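Local structure of UDP-N-acetylglucosamine 3-dehydrogenase (Acidithiobacillus ferrooxidans, 7BVJ) at residues A[187-199]-A[205-217]. The protein catalyses the NAD(+)-dependent oxidation of the glucosamine 3-position of UDP-N-acetylglucosamine to a ketone, a step in making the diamino sugar of lipid A. Residues are numbered along the deposited sequence; the frame is centred on the assembly and turned at random.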
ATOM      1  N   ALA A 187       2.342  -3.699 -24.734  1.00 25.74           N
ATOM      2  CA  ALA A 187       3.440  -3.879 -25.681  1.00 28.61           C
ATOM      3  C   ALA A 187       4.053  -5.279 -25.638  1.00 27.31           C
ATOM      4  O   ALA A 187       4.283  -5.886 -26.688  1.00 25.51           O
ATOM      5  CB  ALA A 187       4.534  -2.837 -25.421  1.00 30.09           C
ATOM      6  N   VAL A 188       4.346  -5.799 -24.446  1.00 23.99           N
ATOM      7  CA  VAL A 188       5.071  -7.066 -24.344  1.00 26.26           C
ATOM      8  C   VAL A 188       4.123  -8.237 -24.545  1.00 27.40           C
ATOM      9  O   VAL A 188       4.414  -9.174 -25.301  1.00 29.13           O
ATOM     10  CB  VAL A 188       5.792  -7.153 -22.986  1.00 36.25           C
ATOM     11  CG1 VAL A 188       6.508  -8.492 -22.842  1.00 30.97           C
ATOM     12  CG2 VAL A 188       6.762  -5.978 -22.813  1.00 30.17           C
ATOM     13  N   THR A 189       2.963  -8.179 -23.889  1.00 21.81           N
ATOM     14  CA  THR A 189       1.967  -9.238 -23.895  1.00 26.31           C
ATOM     15  C   THR A 189       0.598  -8.652 -24.195  1.00 24.23           C
ATOM     16  O   THR A 189       0.497  -7.510 -24.648  1.00 26.94           O
ATOM     17  CB  THR A 189       1.940  -9.980 -22.551  1.00 24.10           C
ATOM     18  OG1 THR A 189       1.503  -9.086 -21.522  1.00 30.99           O
ATOM     19  CG2 THR A 189       3.318 -10.509 -22.198  1.00 27.46           C
ATOM     20  N   ASP A 190      -0.457  -9.437 -23.972  1.00 24.50           N
ATOM     21  CA  ASP A 190      -1.829  -8.943 -23.965  1.00 23.54           C
ATOM     22  C   ASP A 190      -2.185  -8.171 -22.695  1.00 29.24           C
ATOM     23  O   ASP A 190      -3.235  -7.516 -22.667  1.00 29.19           O
ATOM     24  CB  ASP A 190      -2.790 -10.121 -24.116  1.00 35.88           C
ATOM     25  CG  ASP A 190      -2.538 -11.222 -23.080  1.00 38.14           C
ATOM     26  OD1 ASP A 190      -1.357 -11.495 -22.732  1.00 33.19           O
ATOM     27  OD2 ASP A 190      -3.538 -11.810 -22.604  1.00 43.80           O
ATOM     28  N   LYS A 191      -1.368  -8.275 -21.642  1.00 26.75           N
ATOM     29  CA  LYS A 191      -1.591  -7.556 -20.393  1.00 29.12           C
ATOM     30  C   LYS A 191      -1.042  -6.146 -20.507  1.00 25.30           C
ATOM     31  O   LYS A 191       0.009  -5.926 -21.115  1.00 24.11           O
ATOM     32  CB  LYS A 191      -0.892  -8.250 -19.223  1.00 22.75           C
ATOM     33  CG  LYS A 191      -1.416  -9.627 -18.915  1.00 33.86           C
ATOM     34  CD  LYS A 191      -2.874  -9.567 -18.543  1.00 38.82           C
ATOM     35  CE  LYS A 191      -3.407 -10.942 -18.207  1.00 37.51           C
ATOM     36  NZ  LYS A 191      -4.894 -10.986 -18.339  1.00 46.51           N
ATOM     37  N   ALA A 192      -1.735  -5.198 -19.876  1.00 27.17           N
ATOM     38  CA  ALA A 192      -1.325  -3.803 -19.949  1.00 22.90           C
ATOM     39  C   ALA A 192       0.097  -3.654 -19.427  1.00 21.34           C
ATOM     40  O   ALA A 192       0.444  -4.211 -18.380  1.00 24.84           O
ATOM     41  CB  ALA A 192      -2.289  -2.924 -19.140  1.00 21.97           C
ATOM     42  N   ASP A 193       0.937  -2.940 -20.178  1.00 16.74           N
ATOM     43  CA  ASP A 193       2.224  -2.503 -19.650  1.00 22.68           C
ATOM     44  C   ASP A 193       2.160  -1.090 -19.103  1.00 25.46           C
ATOM     45  O   ASP A 193       3.027  -0.698 -18.316  1.00 24.25           O
ATOM     46  CB  ASP A 193       3.312  -2.555 -20.724  1.00 22.24           C
ATOM     47  CG  ASP A 193       3.590  -3.971 -21.212  1.00 28.55           C
ATOM     48  OD1 ASP A 193       3.858  -4.879 -20.376  1.00 27.73           O
ATOM     49  OD2 ASP A 193       3.535  -4.161 -22.443  1.00 28.73           O
ATOM     50  N   MET A 194       1.181  -0.316 -19.542  1.00 22.30           N
ATOM     51  CA  MET A 194       0.938   0.987 -18.952  1.00 29.04           C
ATOM     52  C   MET A 194      -0.562   1.213 -18.949  1.00 20.14           C
ATOM     53  O   MET A 194      -1.272   0.731 -19.824  1.00 20.53           O
ATOM     54  CB  MET A 194       1.652   2.096 -19.725  1.00 27.61           C
ATOM     55  CG  MET A 194       1.718   1.800 -21.210  1.00 25.33           C
ATOM     56  SD  MET A 194       2.505   3.088 -22.181  1.00 43.18           S
ATOM     57  CE  MET A 194       4.230   2.675 -21.921  1.00 31.66           C
ATOM     58  N   ALA A 195      -1.042   1.905 -17.934  1.00 23.01           N
ATOM     59  CA  ALA A 195      -2.451   2.242 -17.877  1.00 24.18           C
ATOM     60  C   ALA A 195      -2.594   3.635 -17.289  1.00 24.07           C
ATOM     61  O   ALA A 195      -1.702   4.147 -16.611  1.00 17.31           O
ATOM     62  CB  ALA A 195      -3.258   1.220 -17.067  1.00 18.53           C
ATOM     63  N   THR A 196      -3.719   4.259 -17.604  1.00 21.87           N
ATOM     64  CA  THR A 196      -4.045   5.561 -17.055  1.00 17.65           C
ATOM     65  C   THR A 196      -5.536   5.574 -16.800  1.00 21.53           C
ATOM     66  O   THR A 196      -6.323   5.197 -17.679  1.00 14.87           O
ATOM     67  CB  THR A 196      -3.619   6.690 -17.992  1.00 18.93           C
ATOM     68  OG1 THR A 196      -2.190   6.673 -18.098  1.00 24.96           O
ATOM     69  CG2 THR A 196      -4.065   8.056 -17.450  1.00 21.40           C
ATOM     70  N   ALA A 197      -5.904   5.936 -15.574  1.00 17.34           N
ATOM     71  CA  ALA A 197      -7.292   6.005 -15.161  1.00 18.67           C
ATOM     72  C   ALA A 197      -7.670   7.444 -14.848  1.00 23.10           C
ATOM     73  O   ALA A 197      -6.840   8.244 -14.400  1.00 20.91           O
ATOM     74  CB  ALA A 197      -7.560   5.124 -13.939  1.00 18.07           C
ATOM     75  N   TRP A 198      -8.948   7.738 -15.076  1.00 20.46           N
ATOM     76  CA  TRP A 198      -9.577   9.034 -14.868  1.00 19.71           C
ATOM     77  C   TRP A 198     -10.828   8.746 -14.049  1.00 24.02           C
ATOM     78  O   TRP A 198     -11.799   8.163 -14.560  1.00 21.06           O
ATOM     79  CB  TRP A 198      -9.906   9.690 -16.213  1.00 19.39           C
ATOM     80  CG  TRP A 198     -10.565  11.015 -16.121  1.00 22.89           C
ATOM     81  CD1 TRP A 198     -11.885  11.259 -15.868  1.00 20.07           C
ATOM     82  CD2 TRP A 198      -9.942  12.293 -16.279  1.00 19.90           C
ATOM     83  NE1 TRP A 198     -12.118  12.597 -15.862  1.00 19.59           N
ATOM     84  CE2 TRP A 198     -10.945  13.260 -16.122  1.00 21.53           C
ATOM     85  CE3 TRP A 198      -8.632  12.709 -16.552  1.00 19.92           C
ATOM     86  CZ2 TRP A 198     -10.685  14.632 -16.221  1.00 20.58           C
ATOM     87  CZ3 TRP A 198      -8.373  14.069 -16.647  1.00 25.44           C
ATOM     88  CH2 TRP A 198      -9.401  15.016 -16.487  1.00 17.09           C
ATOM     89  N   MET A 199     -10.763   9.087 -12.768  1.00 23.03           N
ATOM     90  CA  MET A 199     -11.721   8.676 -11.757  1.00 22.55           C
ATOM     91  C   MET A 199     -12.421   9.918 -11.227  1.00 18.31           C
ATOM     92  O   MET A 199     -11.762  10.876 -10.821  1.00 19.13           O
ATOM     93  CB  MET A 199     -11.012   7.929 -10.611  1.00 19.79           C
ATOM     94  CG  MET A 199     -11.931   7.343  -9.544  1.00 23.45           C
ATOM     95  SD  MET A 199     -11.109   6.249  -8.325  1.00 30.69           S
ATOM     96  CE  MET A 199     -11.431   4.620  -8.996  1.00 31.16           C
ATOM     97  N   THR A 205     -14.237  15.359  -6.809  1.00 21.56           N
ATOM     98  CA  THR A 205     -12.797  15.240  -7.057  1.00 21.58           C
ATOM     99  C   THR A 205     -12.511  14.341  -8.256  1.00 16.70           C
ATOM    100  O   THR A 205     -13.183  13.334  -8.471  1.00 17.59           O
ATOM    101  CB  THR A 205     -12.059  14.666  -5.840  1.00 21.37           C
ATOM    102  OG1 THR A 205     -12.323  15.451  -4.675  1.00 21.08           O
ATOM    103  CG2 THR A 205     -10.548  14.662  -6.087  1.00 21.53           C
ATOM    104  N   VAL A 206     -11.495  14.708  -9.033  1.00 20.92           N
ATOM    105  CA  VAL A 206     -11.043  13.934 -10.185  1.00 23.30           C
ATOM    106  C   VAL A 206      -9.617  13.479  -9.909  1.00 17.64           C
ATOM    107  O   VAL A 206      -8.784  14.275  -9.467  1.00 15.33           O
ATOM    108  CB  VAL A 206     -11.120  14.754 -11.492  1.00 22.71           C
ATOM    109  CG1 VAL A 206     -10.378  14.038 -12.660  1.00 23.61           C
ATOM    110  CG2 VAL A 206     -12.571  15.031 -11.873  1.00 21.26           C
ATOM    111  N   ALA A 207      -9.346  12.200 -10.157  1.00 17.79           N
ATOM    112  CA  ALA A 207      -8.010  11.619 -10.048  1.00 21.21           C
ATOM    113  C   ALA A 207      -7.576  11.106 -11.410  1.00 18.48           C
ATOM    114  O   ALA A 207      -8.307  10.351 -12.047  1.00 17.01           O
ATOM    115  CB  ALA A 207      -7.973  10.467  -9.033  1.00 14.87           C
ATOM    116  N   ASN A 208      -6.372  11.483 -11.832  1.00 18.07           N
ATOM    117  CA  ASN A 208      -5.828  11.171 -13.151  1.00 20.40           C
ATOM    118  C   ASN A 208      -4.510  10.441 -12.904  1.00 22.76           C
ATOM    119  O   ASN A 208      -3.471  11.084 -12.723  1.00 21.92           O
ATOM    120  CB  ASN A 208      -5.655  12.492 -13.982  1.00 22.48           C
ATOM    121  CG  ASN A 208      -4.802  12.307 -15.219  1.00 24.76           C
ATOM    122  OD1 ASN A 208      -4.593  11.184 -15.690  1.00 24.05           O
ATOM    123  ND2 ASN A 208      -4.303  13.414 -15.756  1.00 24.12           N
ATOM    124  N   LEU A 209      -4.561   9.103 -12.895  1.00 15.67           N
ATOM    125  CA  LEU A 209      -3.514   8.256 -12.329  1.00 19.24           C
ATOM    126  C   LEU A 209      -2.875   7.386 -13.402  1.00 20.47           C
ATOM    127  O   LEU A 209      -3.557   6.568 -14.028  1.00 20.41           O
ATOM    128  CB  LEU A 209      -4.083   7.357 -11.229  1.00 20.31           C
ATOM    129  CG  LEU A 209      -4.940   8.090 -10.197  1.00 21.39           C
ATOM    130  CD1 LEU A 209      -5.358   7.113  -9.104  1.00 20.94           C
ATOM    131  CD2 LEU A 209      -4.115   9.229  -9.625  1.00 20.51           C
ATOM    132  N   ALA A 210      -1.563   7.517 -13.570  1.00 18.93           N
ATOM    133  CA  ALA A 210      -0.821   6.767 -14.573  1.00 17.19           C
ATOM    134  C   ALA A 210       0.122   5.774 -13.901  1.00 21.18           C
ATOM    135  O   ALA A 210       0.688   6.053 -12.841  1.00 18.62           O
ATOM    136  CB  ALA A 210      -0.041   7.719 -15.489  1.00 17.47           C
ATOM    137  N   ALA A 211       0.278   4.604 -14.513  1.00 21.01           N
ATOM    138  CA  ALA A 211       1.225   3.621 -14.016  1.00 21.59           C
ATOM    139  C   ALA A 211       1.834   2.878 -15.199  1.00 19.61           C
ATOM    140  O   ALA A 211       1.162   2.646 -16.201  1.00 22.30           O
ATOM    141  CB  ALA A 211       0.554   2.641 -13.039  1.00 18.20           C
ATOM    142  N   SER A 212       3.119   2.537 -15.085  1.00 24.22           N
ATOM    143  CA  SER A 212       3.850   1.842 -16.141  1.00 26.49           C
ATOM    144  C   SER A 212       4.936   0.952 -15.537  1.00 24.51           C
ATOM    145  O   SER A 212       5.556   1.299 -14.524  1.00 27.34           O
ATOM    146  CB  SER A 212       4.490   2.821 -17.128  1.00 22.37           C
ATOM    147  OG  SER A 212       5.267   2.115 -18.090  1.00 25.79           O
ATOM    148  N   ARG A 213       5.171  -0.189 -16.191  1.00 26.33           N
ATOM    149  CA  ARG A 213       6.236  -1.114 -15.819  1.00 24.41           C
ATOM    150  C   ARG A 213       7.321  -1.229 -16.885  1.00 27.97           C
ATOM    151  O   ARG A 213       8.159  -2.134 -16.803  1.00 28.63           O
ATOM    152  CB  ARG A 213       5.660  -2.505 -15.508  1.00 23.15           C
ATOM    153  CG  ARG A 213       4.918  -3.129 -16.651  1.00 22.89           C
ATOM    154  CD  ARG A 213       4.455  -4.536 -16.339  1.00 30.47           C
ATOM    155  NE  ARG A 213       3.888  -5.159 -17.529  1.00 30.43           N
ATOM    156  CZ  ARG A 213       3.120  -6.241 -17.528  1.00 28.28           C
ATOM    157  NH1 ARG A 213       2.831  -6.850 -16.389  1.00 31.37           N
ATOM    158  NH2 ARG A 213       2.651  -6.722 -18.676  1.00 26.48           N
ATOM    159  N   VAL A 214       7.346  -0.335 -17.869  1.00 26.46           N
ATOM    160  CA  VAL A 214       8.320  -0.426 -18.951  1.00 33.79           C
ATOM    161  C   VAL A 214       9.066   0.886 -19.208  1.00 38.05           C
ATOM    162  O   VAL A 214       9.477   1.148 -20.342  1.00 39.23           O
ATOM    163  CB  VAL A 214       7.629  -0.890 -20.249  1.00 32.32           C
ATOM    164  CG1 VAL A 214       7.138  -2.316 -20.116  1.00 27.40           C
ATOM    165  CG2 VAL A 214       6.474   0.060 -20.612  1.00 25.88           C
ATOM    166  N   VAL A 215       9.239   1.738 -18.195  1.00 31.98           N
ATOM    167  CA  VAL A 215       9.894   3.024 -18.463  1.00 38.54           C
ATOM    168  C   VAL A 215      11.410   2.859 -18.427  1.00 46.09           C
ATOM    169  O   VAL A 215      11.924   1.812 -18.013  1.00 45.01           O
ATOM    170  CB  VAL A 215       9.457   4.127 -17.479  1.00 35.38           C
ATOM    171  CG1 VAL A 215       8.115   4.718 -17.885  1.00 34.72           C
ATOM    172  CG2 VAL A 215       9.431   3.596 -16.068  1.00 35.32           C
ATOM    173  N   ARG A 216      12.134   3.895 -18.866  1.00 41.68           N
ATOM    174  CA  ARG A 216      13.591   3.906 -18.738  1.00 46.63           C
ATOM    175  C   ARG A 216      14.013   4.084 -17.283  1.00 50.24           C
ATOM    176  O   ARG A 216      14.645   3.200 -16.687  1.00 48.30           O
ATOM    177  CB  ARG A 216      14.188   5.022 -19.601  1.00 54.04           C
ATOM    178  CG  ARG A 216      13.939   4.896 -21.098  1.00 54.44           C
ATOM    179  CD  ARG A 216      15.172   5.304 -21.900  1.00 51.75           C
ATOM    180  NE  ARG A 216      16.295   4.401 -21.645  1.00 65.54           N
ATOM    181  CZ  ARG A 216      17.277   4.163 -22.508  1.00 67.20           C
ATOM    182  NH1 ARG A 216      17.281   4.767 -23.690  1.00 60.51           N
ATOM    183  NH2 ARG A 216      18.258   3.321 -22.191  1.00 62.10           N
ATOM    184  N   GLU A 217      13.660   5.221 -16.688  1.00 46.50           N
ATOM    185  CA  GLU A 217      14.040   5.489 -15.310  1.00 46.91           C
ATOM    186  C   GLU A 217      12.803   5.580 -14.417  1.00 44.93           C
ATOM    187  O   GLU A 217      11.731   6.007 -14.866  1.00 42.58           O
ATOM    188  CB  GLU A 217      14.848   6.792 -15.208  1.00 47.36           C
ATOM    189  CG  GLU A 217      14.029   8.061 -15.439  1.00 54.28           C
ATOM    190  CD  GLU A 217      13.815   8.365 -16.916  1.00 66.89           C
ATOM    191  OE1 GLU A 217      14.177   9.483 -17.350  1.00 73.76           O
ATOM    192  OE2 GLU A 217      13.288   7.485 -17.641  1.00 62.35           O
TER
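An antiparallel beta hairpin in the C-terminal domain of this Gfo/Idh/MocA enzyme pairs A195, A197 and M199 with A211, L209 and A207, two backbone bonds to each pair. R213 N extends the ladder to D193 O. With CG between its N and carbonyl carbon (chi1 59°) and the chain extended beyond, R213 carries its guanidinium to D193. There OD1 of D193 takes NE of R213 at 2.9 Å on its anti lone pair and NH2 of R213 at 2.8 Å from above the carboxylate plane, the carboxylate and guanidinium planes 48° apart; R213 NH1 bonds to I155 O. OD2 accepts the amides of A187 and V188, so a short acid suits this buried place, tying turn to arginine. An asparagine here would probably leave R213 without its countercharge and set its own NH2 against either the arginine or those amides. At the opposite end, chi1 of 179° turns the W198 ring toward the partner strand, where V206 CG1 lies over one face, 3.8 Å from the six-membered ring centroid. On the other sheet face, small A195 and A197 are buried beneath the helices; longer L209 and M199 touch helices 157-173 and 290-312. Strands 177-185 and 139-147 flank the hairpin.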